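Local atomic coordinates of putative oxygenase (PDB entry 4XAA), a protein that probably acts as an iron- and 2-oxoglutarate-dependent oxygenase in the oxidative cyclizations of orthosomycin antibiotic biosynthesis. Residues A10-F15 with A96-D101; N74-D79 with T107-V112; D127-G132 with D191-H196; C137-C142 with I212-P217; A155-H160 with P176-P181. All coordinates share one frame; numbering follows the deposited sequence.

Contact 1: residues A10-F15 with A96-D101; sequences AAIERF and AAAFVD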
# COMPACT_ATOMS: atom_id res chain seq x y z
N ALA A 10 11.77 15.91 -6.28
CA ALA A 10 12.73 14.96 -5.72
C ALA A 10 12.08 13.62 -5.37
O ALA A 10 12.72 12.57 -5.45
CB ALA A 10 13.37 15.54 -4.49
N ALA A 11 10.81 13.67 -4.98
CA ALA A 11 10.08 12.47 -4.64
C ALA A 11 9.83 11.64 -5.91
O ALA A 11 9.94 10.40 -5.89
CB ALA A 11 8.79 12.81 -3.95
N ILE A 12 9.51 12.32 -7.01
CA ILE A 12 9.34 11.62 -8.28
C ILE A 12 10.68 11.05 -8.73
O ILE A 12 10.74 9.95 -9.27
CB ILE A 12 8.75 12.55 -9.37
CG1 ILE A 12 7.28 12.81 -9.09
CG2 ILE A 12 8.88 11.91 -10.76
CD1 ILE A 12 6.67 13.90 -9.98
N GLU A 13 11.75 11.79 -8.48
CA GLU A 13 13.07 11.33 -8.84
C GLU A 13 13.44 10.09 -8.03
O GLU A 13 14.01 9.15 -8.56
CB GLU A 13 14.11 12.43 -8.62
CG GLU A 13 15.48 12.07 -9.18
CD GLU A 13 15.46 11.89 -10.69
OE1 GLU A 13 14.90 12.76 -11.39
OE2 GLU A 13 16.01 10.88 -11.18
N ARG A 14 13.10 10.09 -6.74
CA ARG A 14 13.38 8.92 -5.91
C ARG A 14 12.53 7.73 -6.33
O ARG A 14 12.98 6.58 -6.25
CB ARG A 14 13.14 9.23 -4.43
CG ARG A 14 14.19 10.14 -3.80
CD ARG A 14 14.15 10.11 -2.27
NE ARG A 14 12.78 10.18 -1.78
CZ ARG A 14 12.12 11.32 -1.57
NH1 ARG A 14 12.72 12.48 -1.80
NH2 ARG A 14 10.86 11.28 -1.12
N PHE A 15 11.30 7.99 -6.77
CA PHE A 15 10.45 6.93 -7.30
C PHE A 15 11.13 6.29 -8.49
O PHE A 15 11.19 5.08 -8.62
CB PHE A 15 9.07 7.46 -7.70
CG PHE A 15 8.23 6.47 -8.45
CD1 PHE A 15 7.70 5.36 -7.79
CD2 PHE A 15 7.96 6.64 -9.80
CE1 PHE A 15 6.91 4.43 -8.49
CE2 PHE A 15 7.16 5.70 -10.50
CZ PHE A 15 6.64 4.61 -9.84
N ALA A 96 -0.44 9.67 -9.41
CA ALA A 96 0.14 8.48 -10.00
C ALA A 96 0.61 8.76 -11.42
O ALA A 96 1.70 8.35 -11.80
CB ALA A 96 -0.85 7.33 -9.98
N ALA A 97 -0.20 9.46 -12.20
CA ALA A 97 0.20 9.86 -13.55
C ALA A 97 1.48 10.72 -13.54
O ALA A 97 2.37 10.52 -14.37
CB ALA A 97 -0.93 10.60 -14.23
N ALA A 98 1.57 11.66 -12.61
CA ALA A 98 2.79 12.45 -12.47
C ALA A 98 4.01 11.56 -12.18
O ALA A 98 5.02 11.62 -12.88
CB ALA A 98 2.63 13.50 -11.38
N PHE A 99 3.91 10.73 -11.15
CA PHE A 99 5.04 9.90 -10.76
C PHE A 99 5.48 8.97 -11.87
O PHE A 99 6.67 8.80 -12.11
CB PHE A 99 4.70 9.10 -9.51
CG PHE A 99 5.01 9.82 -8.25
CD1 PHE A 99 4.27 10.94 -7.88
CD2 PHE A 99 6.10 9.44 -7.46
CE1 PHE A 99 4.58 11.64 -6.72
CE2 PHE A 99 6.41 10.13 -6.31
CZ PHE A 99 5.65 11.23 -5.93
N VAL A 100 4.52 8.42 -12.59
CA VAL A 100 4.81 7.45 -13.63
C VAL A 100 4.97 8.15 -14.99
O VAL A 100 5.34 7.52 -15.99
CB VAL A 100 3.70 6.35 -13.64
CG1 VAL A 100 2.78 6.44 -14.84
CG2 VAL A 100 4.32 4.99 -13.49
N ASP A 101 4.73 9.46 -15.00
CA ASP A 101 4.90 10.32 -16.17
C ASP A 101 4.05 9.95 -17.41
O ASP A 101 4.55 9.97 -18.53
CB ASP A 101 6.37 10.35 -16.58
CG ASP A 101 6.70 11.57 -17.43
OD1 ASP A 101 5.87 12.50 -17.44
OD2 ASP A 101 7.76 11.59 -18.07

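Contact 2: residues N74-D79 with T107-V112; sequences NLEKQD and TAYALV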
# COMPACT_ATOMS: atom_id res chain seq x y z
N ASN A 74 -10.77 -6.19 -3.33
CA ASN A 74 -11.82 -5.54 -4.09
C ASN A 74 -12.46 -4.40 -3.31
O ASN A 74 -13.68 -4.35 -3.16
CB ASN A 74 -12.86 -6.57 -4.50
CG ASN A 74 -12.29 -7.62 -5.43
OD1 ASN A 74 -11.67 -7.30 -6.44
ND2 ASN A 74 -12.50 -8.89 -5.08
N LEU A 75 -11.64 -3.51 -2.78
CA LEU A 75 -12.13 -2.49 -1.86
C LEU A 75 -13.21 -1.60 -2.49
O LEU A 75 -14.15 -1.19 -1.81
CB LEU A 75 -10.97 -1.64 -1.35
CG LEU A 75 -11.25 -0.60 -0.26
CD1 LEU A 75 -11.79 -1.25 1.00
CD2 LEU A 75 -9.99 0.19 0.05
N GLU A 76 -13.09 -1.33 -3.79
CA GLU A 76 -14.02 -0.43 -4.46
C GLU A 76 -15.40 -1.05 -4.67
O GLU A 76 -16.35 -0.37 -5.07
CB GLU A 76 -13.44 0.01 -5.81
CG GLU A 76 -13.64 -0.96 -6.97
CD GLU A 76 -12.76 -2.20 -6.91
OE1 GLU A 76 -12.15 -2.45 -5.85
OE2 GLU A 76 -12.67 -2.92 -7.93
N LYS A 77 -15.51 -2.35 -4.39
CA LYS A 77 -16.78 -3.07 -4.54
C LYS A 77 -17.49 -3.21 -3.21
O LYS A 77 -18.61 -3.70 -3.16
CB LYS A 77 -16.55 -4.47 -5.13
CG LYS A 77 -16.80 -4.58 -6.59
CD LYS A 77 -15.64 -4.10 -7.39
CE LYS A 77 -15.84 -4.46 -8.86
NZ LYS A 77 -15.14 -3.48 -9.74
N GLN A 78 -16.84 -2.80 -2.14
CA GLN A 78 -17.35 -3.12 -0.82
C GLN A 78 -18.43 -2.13 -0.44
O GLN A 78 -18.54 -1.06 -1.03
CB GLN A 78 -16.23 -3.14 0.22
CG GLN A 78 -15.10 -4.12 -0.10
CD GLN A 78 -15.57 -5.58 -0.18
OE1 GLN A 78 -16.40 -6.03 0.61
NE2 GLN A 78 -15.04 -6.31 -1.16
N ASP A 79 -19.25 -2.50 0.52
CA ASP A 79 -20.33 -1.62 0.93
C ASP A 79 -19.83 -0.63 1.97
O ASP A 79 -19.89 -0.91 3.17
CB ASP A 79 -21.51 -2.42 1.48
CG ASP A 79 -22.59 -1.52 2.04
OD1 ASP A 79 -22.63 -0.32 1.66
OD2 ASP A 79 -23.39 -2.00 2.87
N THR A 107 -6.44 -0.06 -11.35
CA THR A 107 -6.66 -1.44 -11.75
C THR A 107 -7.02 -2.35 -10.58
O THR A 107 -7.37 -3.50 -10.78
CB THR A 107 -5.43 -2.01 -12.47
OG1 THR A 107 -4.26 -1.77 -11.68
CG2 THR A 107 -5.24 -1.32 -13.82
N ALA A 108 -6.93 -1.82 -9.36
CA ALA A 108 -7.17 -2.61 -8.16
C ALA A 108 -7.17 -1.73 -6.92
O ALA A 108 -6.40 -0.78 -6.81
CB ALA A 108 -6.11 -3.72 -8.01
N TYR A 109 -8.03 -2.08 -5.99
CA TYR A 109 -8.21 -1.32 -4.77
C TYR A 109 -8.20 -2.29 -3.61
O TYR A 109 -8.93 -3.27 -3.62
CB TYR A 109 -9.55 -0.57 -4.77
CG TYR A 109 -9.83 0.32 -5.97
CD1 TYR A 109 -10.19 -0.23 -7.19
CD2 TYR A 109 -9.79 1.70 -5.87
CE1 TYR A 109 -10.46 0.56 -8.29
CE2 TYR A 109 -10.07 2.51 -6.95
CZ TYR A 109 -10.41 1.94 -8.17
OH TYR A 109 -10.71 2.73 -9.26
N ALA A 110 -7.40 -2.00 -2.60
CA ALA A 110 -7.37 -2.88 -1.44
C ALA A 110 -7.16 -2.12 -0.16
O ALA A 110 -6.50 -1.08 -0.13
CB ALA A 110 -6.28 -3.97 -1.60
N LEU A 111 -7.73 -2.65 0.91
CA LEU A 111 -7.37 -2.22 2.24
C LEU A 111 -6.46 -3.28 2.86
O LEU A 111 -6.87 -4.43 3.06
CB LEU A 111 -8.62 -2.00 3.09
CG LEU A 111 -8.48 -1.54 4.55
CD1 LEU A 111 -7.96 -0.12 4.67
CD2 LEU A 111 -9.82 -1.69 5.26
N VAL A 112 -5.21 -2.91 3.13
CA VAL A 112 -4.32 -3.78 3.87
C VAL A 112 -4.17 -3.25 5.29
O VAL A 112 -4.31 -2.04 5.56
CB VAL A 112 -2.97 -3.92 3.17
CG1 VAL A 112 -3.18 -3.99 1.66
CG2 VAL A 112 -2.07 -2.76 3.52
O HOH W 1 -8.46 -5.94 -5.17
O HOH W 2 -9.76 -4.33 -6.77

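Contact 3: residues D127-G132 with D191-H196; sequences DRVNVG and DVRLVH. With NI (nickel (II) ion), chain B.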
# COMPACT_ATOMS: atom_id res chain seq x y z
N ASP A 127 5.22 -7.09 -6.85
CA ASP A 127 3.80 -7.09 -7.18
C ASP A 127 3.55 -7.62 -8.60
O ASP A 127 2.73 -8.51 -8.79
CB ASP A 127 3.23 -5.68 -7.02
CG ASP A 127 3.08 -5.28 -5.58
OD1 ASP A 127 2.95 -6.18 -4.72
OD2 ASP A 127 3.09 -4.07 -5.28
N ARG A 128 4.26 -7.08 -9.59
CA ARG A 128 4.17 -7.55 -10.98
C ARG A 128 5.53 -7.45 -11.66
O ARG A 128 6.30 -6.54 -11.36
CB ARG A 128 3.16 -6.73 -11.79
CG ARG A 128 1.71 -6.92 -11.44
CD ARG A 128 0.90 -6.88 -12.71
NE ARG A 128 0.10 -5.66 -12.82
CZ ARG A 128 -0.28 -5.13 -13.98
NH1 ARG A 128 0.08 -5.69 -15.13
NH2 ARG A 128 -1.02 -4.03 -13.97
N VAL A 129 5.82 -8.38 -12.57
CA VAL A 129 7.00 -8.22 -13.43
C VAL A 129 6.69 -8.38 -14.91
O VAL A 129 7.61 -8.48 -15.72
CB VAL A 129 8.13 -9.20 -13.07
CG1 VAL A 129 8.58 -8.99 -11.64
CG2 VAL A 129 7.69 -10.63 -13.32
N ASN A 130 5.41 -8.38 -15.28
CA ASN A 130 5.03 -8.46 -16.69
C ASN A 130 4.88 -7.07 -17.31
O ASN A 130 4.36 -6.92 -18.42
CB ASN A 130 3.74 -9.26 -16.85
CG ASN A 130 2.54 -8.56 -16.25
OD1 ASN A 130 2.67 -7.69 -15.38
ND2 ASN A 130 1.35 -8.95 -16.69
N VAL A 131 5.34 -6.05 -16.59
CA VAL A 131 5.38 -4.70 -17.14
C VAL A 131 6.75 -4.10 -16.89
O VAL A 131 7.43 -4.47 -15.94
CB VAL A 131 4.30 -3.79 -16.51
CG1 VAL A 131 2.91 -4.16 -17.01
CG2 VAL A 131 4.38 -3.84 -14.97
N GLY A 132 7.14 -3.17 -17.75
CA GLY A 132 8.40 -2.48 -17.60
C GLY A 132 8.40 -1.61 -16.36
O GLY A 132 7.35 -1.38 -15.75
N ASP A 191 6.79 1.31 -7.33
CA ASP A 191 6.72 0.59 -8.58
C ASP A 191 6.29 -0.86 -8.30
O ASP A 191 6.69 -1.43 -7.29
CB ASP A 191 8.08 0.67 -9.28
CG ASP A 191 8.03 0.25 -10.72
OD1 ASP A 191 7.54 -0.88 -10.97
OD2 ASP A 191 8.46 1.04 -11.60
N VAL A 192 5.46 -1.44 -9.15
CA VAL A 192 4.99 -2.80 -8.88
C VAL A 192 6.12 -3.82 -8.99
O VAL A 192 5.97 -4.94 -8.52
CB VAL A 192 3.86 -3.24 -9.83
CG1 VAL A 192 2.56 -2.51 -9.50
CG2 VAL A 192 4.26 -3.02 -11.26
N ARG A 193 7.23 -3.43 -9.61
CA ARG A 193 8.35 -4.34 -9.80
C ARG A 193 9.27 -4.34 -8.59
O ARG A 193 10.26 -5.06 -8.53
CB ARG A 193 9.16 -3.95 -11.04
CG ARG A 193 8.41 -4.00 -12.35
CD ARG A 193 9.31 -3.62 -13.51
NE ARG A 193 10.48 -4.48 -13.63
CZ ARG A 193 10.48 -5.64 -14.28
NH1 ARG A 193 9.38 -6.08 -14.87
NH2 ARG A 193 11.59 -6.38 -14.34
N LEU A 194 8.93 -3.50 -7.61
CA LEU A 194 9.81 -3.31 -6.47
C LEU A 194 9.77 -4.52 -5.52
O LEU A 194 8.71 -5.05 -5.21
CB LEU A 194 9.43 -2.03 -5.73
CG LEU A 194 10.20 -1.71 -4.45
CD1 LEU A 194 11.56 -1.11 -4.77
CD2 LEU A 194 9.37 -0.77 -3.58
N VAL A 195 10.95 -4.94 -5.07
CA VAL A 195 11.04 -5.96 -4.03
C VAL A 195 10.73 -5.31 -2.69
O VAL A 195 11.39 -4.36 -2.29
CB VAL A 195 12.41 -6.62 -4.00
CG1 VAL A 195 12.48 -7.62 -2.86
CG2 VAL A 195 12.68 -7.28 -5.32
N HIS A 196 9.69 -5.80 -2.02
CA HIS A 196 9.16 -5.12 -0.85
C HIS A 196 8.36 -6.09 -0.00
O HIS A 196 7.92 -7.14 -0.48
CB HIS A 196 8.28 -3.93 -1.27
CG HIS A 196 7.03 -4.32 -1.99
ND1 HIS A 196 7.02 -4.66 -3.33
CD2 HIS A 196 5.75 -4.43 -1.57
CE1 HIS A 196 5.79 -4.96 -3.70
NE2 HIS A 196 5.00 -4.83 -2.65
NI NI B . 2.92 -5.67 -2.49
O HOH W 3 1.97 -3.69 -2.83
O HOH W 4 6.39 -0.59 -13.41
O HOH W 5 2.12 -5.47 -0.06
O HOH W 6 0.75 -6.23 -1.78

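Contact 4: residues C137-C142 with I212-P217; sequences CNLSIC and IEYADP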
# COMPACT_ATOMS: atom_id res chain seq x y z
N CYS A 137 2.10 1.61 -10.90
CA CYS A 137 2.47 1.87 -9.51
C CYS A 137 1.33 1.62 -8.54
O CYS A 137 0.18 1.56 -8.94
CB CYS A 137 2.96 3.31 -9.34
SG CYS A 137 1.70 4.56 -9.67
N ASN A 138 1.68 1.48 -7.27
CA ASN A 138 0.73 1.41 -6.19
C ASN A 138 0.75 2.68 -5.39
O ASN A 138 1.82 3.15 -5.00
CB ASN A 138 1.03 0.23 -5.26
CG ASN A 138 0.58 -1.11 -5.83
OD1 ASN A 138 -0.60 -1.48 -5.76
ND2 ASN A 138 1.52 -1.87 -6.39
N LEU A 139 -0.41 3.25 -5.13
CA LEU A 139 -0.50 4.37 -4.21
C LEU A 139 -0.97 3.84 -2.88
O LEU A 139 -2.04 3.23 -2.80
CB LEU A 139 -1.45 5.47 -4.71
CG LEU A 139 -0.82 6.62 -5.50
CD1 LEU A 139 -0.11 6.08 -6.71
CD2 LEU A 139 -1.88 7.61 -5.91
N SER A 140 -0.16 4.03 -1.85
CA SER A 140 -0.52 3.59 -0.52
C SER A 140 -0.92 4.81 0.27
O SER A 140 -0.08 5.63 0.64
CB SER A 140 0.64 2.86 0.15
OG SER A 140 1.06 1.74 -0.62
N ILE A 141 -2.22 4.94 0.50
CA ILE A 141 -2.75 6.01 1.31
C ILE A 141 -2.76 5.57 2.77
O ILE A 141 -3.57 4.74 3.16
CB ILE A 141 -4.17 6.44 0.89
CG1 ILE A 141 -4.23 6.69 -0.62
CG2 ILE A 141 -4.59 7.67 1.65
CD1 ILE A 141 -5.65 6.78 -1.15
N CYS A 142 -1.86 6.14 3.54
CA CYS A 142 -1.68 5.78 4.94
C CYS A 142 -2.71 6.45 5.85
O CYS A 142 -2.82 7.67 5.89
CB CYS A 142 -0.26 6.15 5.36
SG CYS A 142 0.89 5.51 4.11
N ILE A 212 -4.06 1.39 -3.94
CA ILE A 212 -4.71 1.45 -5.23
C ILE A 212 -3.64 1.29 -6.30
O ILE A 212 -2.59 1.92 -6.25
CB ILE A 212 -5.51 2.80 -5.41
CG1 ILE A 212 -6.54 2.97 -4.30
CG2 ILE A 212 -6.21 2.86 -6.76
CD1 ILE A 212 -7.48 4.16 -4.51
N GLU A 213 -3.88 0.41 -7.25
CA GLU A 213 -2.90 0.24 -8.31
C GLU A 213 -3.29 1.04 -9.54
O GLU A 213 -4.43 0.94 -9.99
CB GLU A 213 -2.73 -1.23 -8.65
CG GLU A 213 -1.75 -1.48 -9.76
CD GLU A 213 -1.53 -2.96 -10.00
OE1 GLU A 213 -1.03 -3.65 -9.08
OE2 GLU A 213 -1.87 -3.45 -11.10
N TYR A 214 -2.36 1.83 -10.06
CA TYR A 214 -2.60 2.61 -11.27
C TYR A 214 -1.66 2.17 -12.37
O TYR A 214 -0.47 1.95 -12.12
CB TYR A 214 -2.43 4.12 -11.02
CG TYR A 214 -3.39 4.69 -10.02
CD1 TYR A 214 -4.59 5.29 -10.41
CD2 TYR A 214 -3.10 4.62 -8.66
CE1 TYR A 214 -5.46 5.81 -9.47
CE2 TYR A 214 -3.96 5.13 -7.72
CZ TYR A 214 -5.13 5.72 -8.13
OH TYR A 214 -5.97 6.20 -7.16
N ALA A 215 -2.19 2.10 -13.59
CA ALA A 215 -1.43 1.52 -14.68
C ALA A 215 -1.52 2.31 -15.97
O ALA A 215 -2.58 2.82 -16.31
CB ALA A 215 -1.90 0.08 -14.93
N ASP A 216 -0.40 2.39 -16.68
CA ASP A 216 -0.41 2.72 -18.09
C ASP A 216 -1.47 1.85 -18.74
O ASP A 216 -1.37 0.63 -18.65
CB ASP A 216 0.97 2.47 -18.70
CG ASP A 216 1.05 2.85 -20.18
OD1 ASP A 216 0.00 3.01 -20.84
OD2 ASP A 216 2.17 2.99 -20.70
N PRO A 217 -2.47 2.46 -19.39
CA PRO A 217 -3.58 1.71 -20.00
C PRO A 217 -3.13 0.74 -21.09
O PRO A 217 -3.82 -0.22 -21.34
CB PRO A 217 -4.48 2.82 -20.60
CG PRO A 217 -4.09 4.05 -19.86
CD PRO A 217 -2.64 3.92 -19.52
O HOH W 7 -2.13 -3.55 -5.87

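Contact 5: residues A155-H160 with P176-P181; sequences AVPGSH and PVVPVP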
# COMPACT_ATOMS: atom_id res chain seq x y z
N ALA A 155 11.54 -1.93 1.74
CA ALA A 155 11.82 -2.14 0.33
C ALA A 155 13.30 -2.26 0.08
O ALA A 155 14.12 -1.87 0.91
CB ALA A 155 11.23 -0.98 -0.51
N VAL A 156 13.66 -2.81 -1.08
CA VAL A 156 15.04 -2.81 -1.52
C VAL A 156 15.17 -1.81 -2.65
O VAL A 156 14.63 -2.04 -3.73
CB VAL A 156 15.52 -4.20 -2.00
CG1 VAL A 156 17.01 -4.16 -2.32
CG2 VAL A 156 15.19 -5.28 -0.97
N PRO A 157 15.87 -0.69 -2.41
CA PRO A 157 16.02 0.41 -3.37
C PRO A 157 16.62 -0.06 -4.68
O PRO A 157 17.60 -0.78 -4.65
CB PRO A 157 16.98 1.38 -2.68
CG PRO A 157 16.88 1.05 -1.24
CD PRO A 157 16.63 -0.43 -1.17
N GLY A 158 16.04 0.35 -5.80
CA GLY A 158 16.57 -0.04 -7.10
C GLY A 158 16.08 -1.39 -7.61
O GLY A 158 16.36 -1.75 -8.74
N SER A 159 15.35 -2.14 -6.79
CA SER A 159 15.05 -3.53 -7.16
C SER A 159 14.00 -3.62 -8.28
O SER A 159 14.01 -4.54 -9.08
CB SER A 159 14.63 -4.33 -5.94
OG SER A 159 13.53 -3.75 -5.27
N HIS A 160 13.11 -2.64 -8.37
CA HIS A 160 12.17 -2.58 -9.50
C HIS A 160 12.89 -2.58 -10.86
O HIS A 160 12.27 -2.82 -11.89
CB HIS A 160 11.29 -1.33 -9.39
CG HIS A 160 12.05 -0.05 -9.52
ND1 HIS A 160 13.16 0.23 -8.76
CD2 HIS A 160 11.88 1.01 -10.34
CE1 HIS A 160 13.64 1.42 -9.10
NE2 HIS A 160 12.86 1.92 -10.05
N PRO A 176 20.33 -3.09 -0.02
CA PRO A 176 19.87 -2.87 1.35
C PRO A 176 18.36 -2.83 1.47
O PRO A 176 17.65 -2.77 0.47
CB PRO A 176 20.47 -1.51 1.70
CG PRO A 176 20.47 -0.79 0.39
CD PRO A 176 20.79 -1.84 -0.65
N VAL A 177 17.89 -2.88 2.70
CA VAL A 177 16.48 -2.89 3.02
C VAL A 177 16.21 -1.65 3.82
O VAL A 177 16.83 -1.44 4.85
CB VAL A 177 16.09 -4.12 3.84
CG1 VAL A 177 14.66 -3.98 4.35
CG2 VAL A 177 16.30 -5.39 3.02
N VAL A 178 15.29 -0.82 3.32
CA VAL A 178 15.01 0.46 3.93
C VAL A 178 13.52 0.60 4.24
O VAL A 178 12.68 0.42 3.37
CB VAL A 178 15.48 1.62 3.03
CG1 VAL A 178 17.00 1.65 2.95
CG2 VAL A 178 14.91 1.48 1.65
N PRO A 179 13.19 0.90 5.50
CA PRO A 179 11.78 1.06 5.88
C PRO A 179 11.20 2.34 5.28
O PRO A 179 11.94 3.17 4.76
CB PRO A 179 11.83 1.12 7.41
CG PRO A 179 13.20 1.62 7.72
CD PRO A 179 14.10 1.11 6.64
N VAL A 180 9.88 2.49 5.32
CA VAL A 180 9.27 3.72 4.86
C VAL A 180 8.32 4.22 5.93
O VAL A 180 7.14 3.87 5.95
CB VAL A 180 8.51 3.53 3.52
CG1 VAL A 180 7.89 4.85 3.07
CG2 VAL A 180 9.45 3.03 2.45
N PRO A 181 8.85 5.03 6.86
CA PRO A 181 8.04 5.75 7.85
C PRO A 181 7.05 6.69 7.18
O PRO A 181 7.39 7.34 6.18
CB PRO A 181 9.08 6.53 8.67
CG PRO A 181 10.36 5.84 8.41
CD PRO A 181 10.29 5.30 7.03

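Contact 1: residues A10-F15 with A96-D101
Helix 10-15 and helix 96-100 pass each other with axes 9.7 Å apart at an angle of -62°, Ile12 and Phe99 bringing their CA atoms within 5.3 Å. No hydrogen bond joins the two; the contact is made by apolar side chains around the Phe99 ring. Ile12 lays its CG1 methylene over the centre of one face of that ring, 3.6 Å from the centroid and almost on the ring normal, a CH-pi contact. This placement follows from chi1 of -73°, which sets CG1 beside the backbone N and lets CD1 run on to Ala98, where it meets CB at 4.3 Å. Phe15 comes to the rim of the same ring: its CB lies 3.6 Å from Phe99 CD2, and the two rings form an offset edge-to-face pair, the edge of Phe99 turned to the face of Phe15 with planes 72° apart. Ala11 CB touches the far end of the Phe99 ring at CZ, and Val100 CG2 meets the edge of Phe15 at CE2, 4.2 Å away. Beyond Phe99 the second helix ends in a Schellman motif, with Asp101 at positive phi. The Phe99 carbonyl accepts a hydrogen bond from Arg134. Together the helices lie against the larger sheet: Phe15 and Phe99 both rest on Val189 of strand 186-191, Phe99 reaches Ala23 of strand 20-25, and Ala96 packs on Cys137 and Leu139 of strand 136-142.

Contact 2: residues N74-D79 with T107-V112
One face of the Tyr109 ring is overlain by Glu76, whose CB stands 3.7 Å from the ring centroid, displaced toward the rim, in a CH-pi contact. The contact seats a short 3-10 turn, residues 75-77, against strand 105-114 of the larger sheet of the double-stranded beta-helix. The Glu76 carboxylate lies outside the CD1 rim, displaced to the side of the ring plane where CB sits, with CD 3.3 Å from Tyr109 CD1 and the two planes 34° apart. The bend at chi2 (-74°) carries the acid past this edge, where Lys77 NZ forms a salt bridge on the anti side of Glu76 OE2. His88 meets the Tyr109 ring as well, with planes at about 70°. Leu75 N donates a nearly straight hydrogen bond of 2.8 Å to Tyr109 O, while Leu75 CD1 reaches Leu111 CB at 3.9 Å. Leu42 of helix 29-47 and Ile210 of strand 207-215 also touch the Leu75 side chain. The turn is braced at Asn74 O, which takes Lys77 N and Gln78 NE2 from opposite faces of its plane; the Asn74 and Gln78 amides both reach Asp55. A water completes the seam, accepting from Asn74 N at 3.0 Å and donating to Tyr109 O at 3.1 Å.

Contact 3: residues D127-G132 with D191-H196
Asp127 and His196 meet at the nickel ion with their side chains crossed at about a right angle, the carboxylate plane 77° from the imidazole plane. Asp127 OD1 binds the metal at 2.3 Å and His196 NE2 at 2.2 Å; His125 adds the third protein ligand of this two-histidine, one-aspartate triad, and three waters fill the remaining positions. One of those waters also donates to Asp127 OD2, so the carboxylate grips metal and metal-bound water at once. The imidazole is fixed from behind: ND1 donates to Leu194 O at 2.6 Å, with the acceptor in the ring plane. His196 CG sits between the backbone N and the carbonyl carbon (chi1 66°), a setting that turns the ring toward Asp127. At the backbone of Asp127 and Arg128, Val192 O accepts a good bond from Arg128 N at 2.9 Å and a weak one from Asp127 N, while the Val192 and Val131 CG2 methyls touch at 3.8 Å. Arg193 stretches alongside the loop, and a bend at chi3 brings NH1 onto Val131 O at 2.7 Å, with a weak bond to Val129 O. Its other nitrogens bind Asp164, Leu162 and His160. Asp191 OD1 accepts from Arg193 N, forming an Asx turn, and a water lies within hydrogen-bonding distance of both Asp191 OD1 and Gly132 O. The facial triad, with waters on the remaining sites, is that of non-haem iron oxygenases; nickel here probably stands in for iron, and the waters probably mark where 2-oxoglutarate and oxygen would bind.

Contact 4: residues C137-C142 with I212-P217
Strands 136-142 and 207-215 are antiparallel neighbours in the larger sheet of the double-stranded beta-helix, the cupin-type scaffold of this oxygenase family. Cys137 pairs with Tyr214 and Leu139 with Ile212 as hydrogen-bonded pairs, with Asn138 and Glu213 as the non-hydrogen-bonded pair between them. Four backbone bonds result, among them Tyr214 N to Cys137 O and Leu139 N to Ile212 O, each 2.8 Å. On the face carrying Cys137, Leu139, Ile212 and Tyr214, Leu139 crosses the Tyr214 ring at about a right angle and sets CD2 3.7 Å from CE2. Tyr214 has CG beside its backbone N (chi1 -62°), which swings the ring diagonally toward Leu139, while Cys137 SG stays near Tyr214 CB at 4.4 Å. The other face bears the polar pair. Asn138 OD1 approaches Glu213 CB at 3.6 Å, with the amide and carboxylate planes 76° apart, and a water donates to OD1 at 2.6 Å and more weakly to Glu213 OE1. Glu213 is extended, and its OE2 binds Thr107 and forms a salt bridge with Arg128. Asn138 lies on the metal side of the sheet, its side chain about 6 Å from the nickel ion. Helix 90-100 backs the apolar face, Leu92 and Ala96 touching Tyr214, while strands 186-191 and 105-114 flank the pair, Val187 reaching Leu139 and Tyr109 reaching Ile212.

Contact 5: residues A155-H160 with P176-P181
Backbone hydrogen bonds tie Ala155 and Val178 into an antiparallel hydrogen-bonded pair: Val178 N donates to Ala155 O at 2.9 Å, and Ala155 N to Val178 O at 3.1 Å. Two CA-H...O contacts extend this pairing, from Val177 CA to Ala155 O and from Val156 CA to Pro176 O, both 3.3 Å. The apolar contacts lie beside these bonds. Pro157 brings CG to 3.5 Å from Val178 CG2, the methyl that chi1 of -68° places between the Val178 backbone N and carbonyl carbon. The same proline ring borders Pro176, a residue preceded by a cis peptide bond, with Pro157 CD to Pro176 CG at 4.2 Å. Val156 and Val177 meet through their CG2 methyls at 4.1 Å, their side chains slanting across one another. Polar bonds within 155-160 then shape the chain as it leaves the strand. Val156 to Ser159 form a type II beta turn, with Gly158 at positive phi. Val156 O accepts from Ser159 N and also from Ser159 OG, the latter bond 2.6 Å long and in the carbonyl plane. Strand 153-155 runs between 178-179 and 196-198 in the smaller sheet, so the contact forms one border of that sheet. Phe20 of strand 20-25 touches Ala155 and Val178, while Val171 of helix 168-174 packs against Val156 and Ser159.

In the fold
From the N terminus, contact 1 closes first over a long span, joining helix 8-18 to helix 90-100. Contact 2 crosses it along the chain, since 74-79 precedes 96-101 while 107-112 follows it, and fixes a loop to strand 105-114. Contacts 3 and 4 cross likewise: contact 3 joins the two metal-bearing loops, contact 4 pairs two strands of the larger sheet, and they touch where Val192 meets Asn138. The short loop of contact 5 falls within the spans of both. It closes the border of the smaller sheet and reaches contact 3 through Ser159 and His160, while contact 2 meets contact 4 through neighbouring strands.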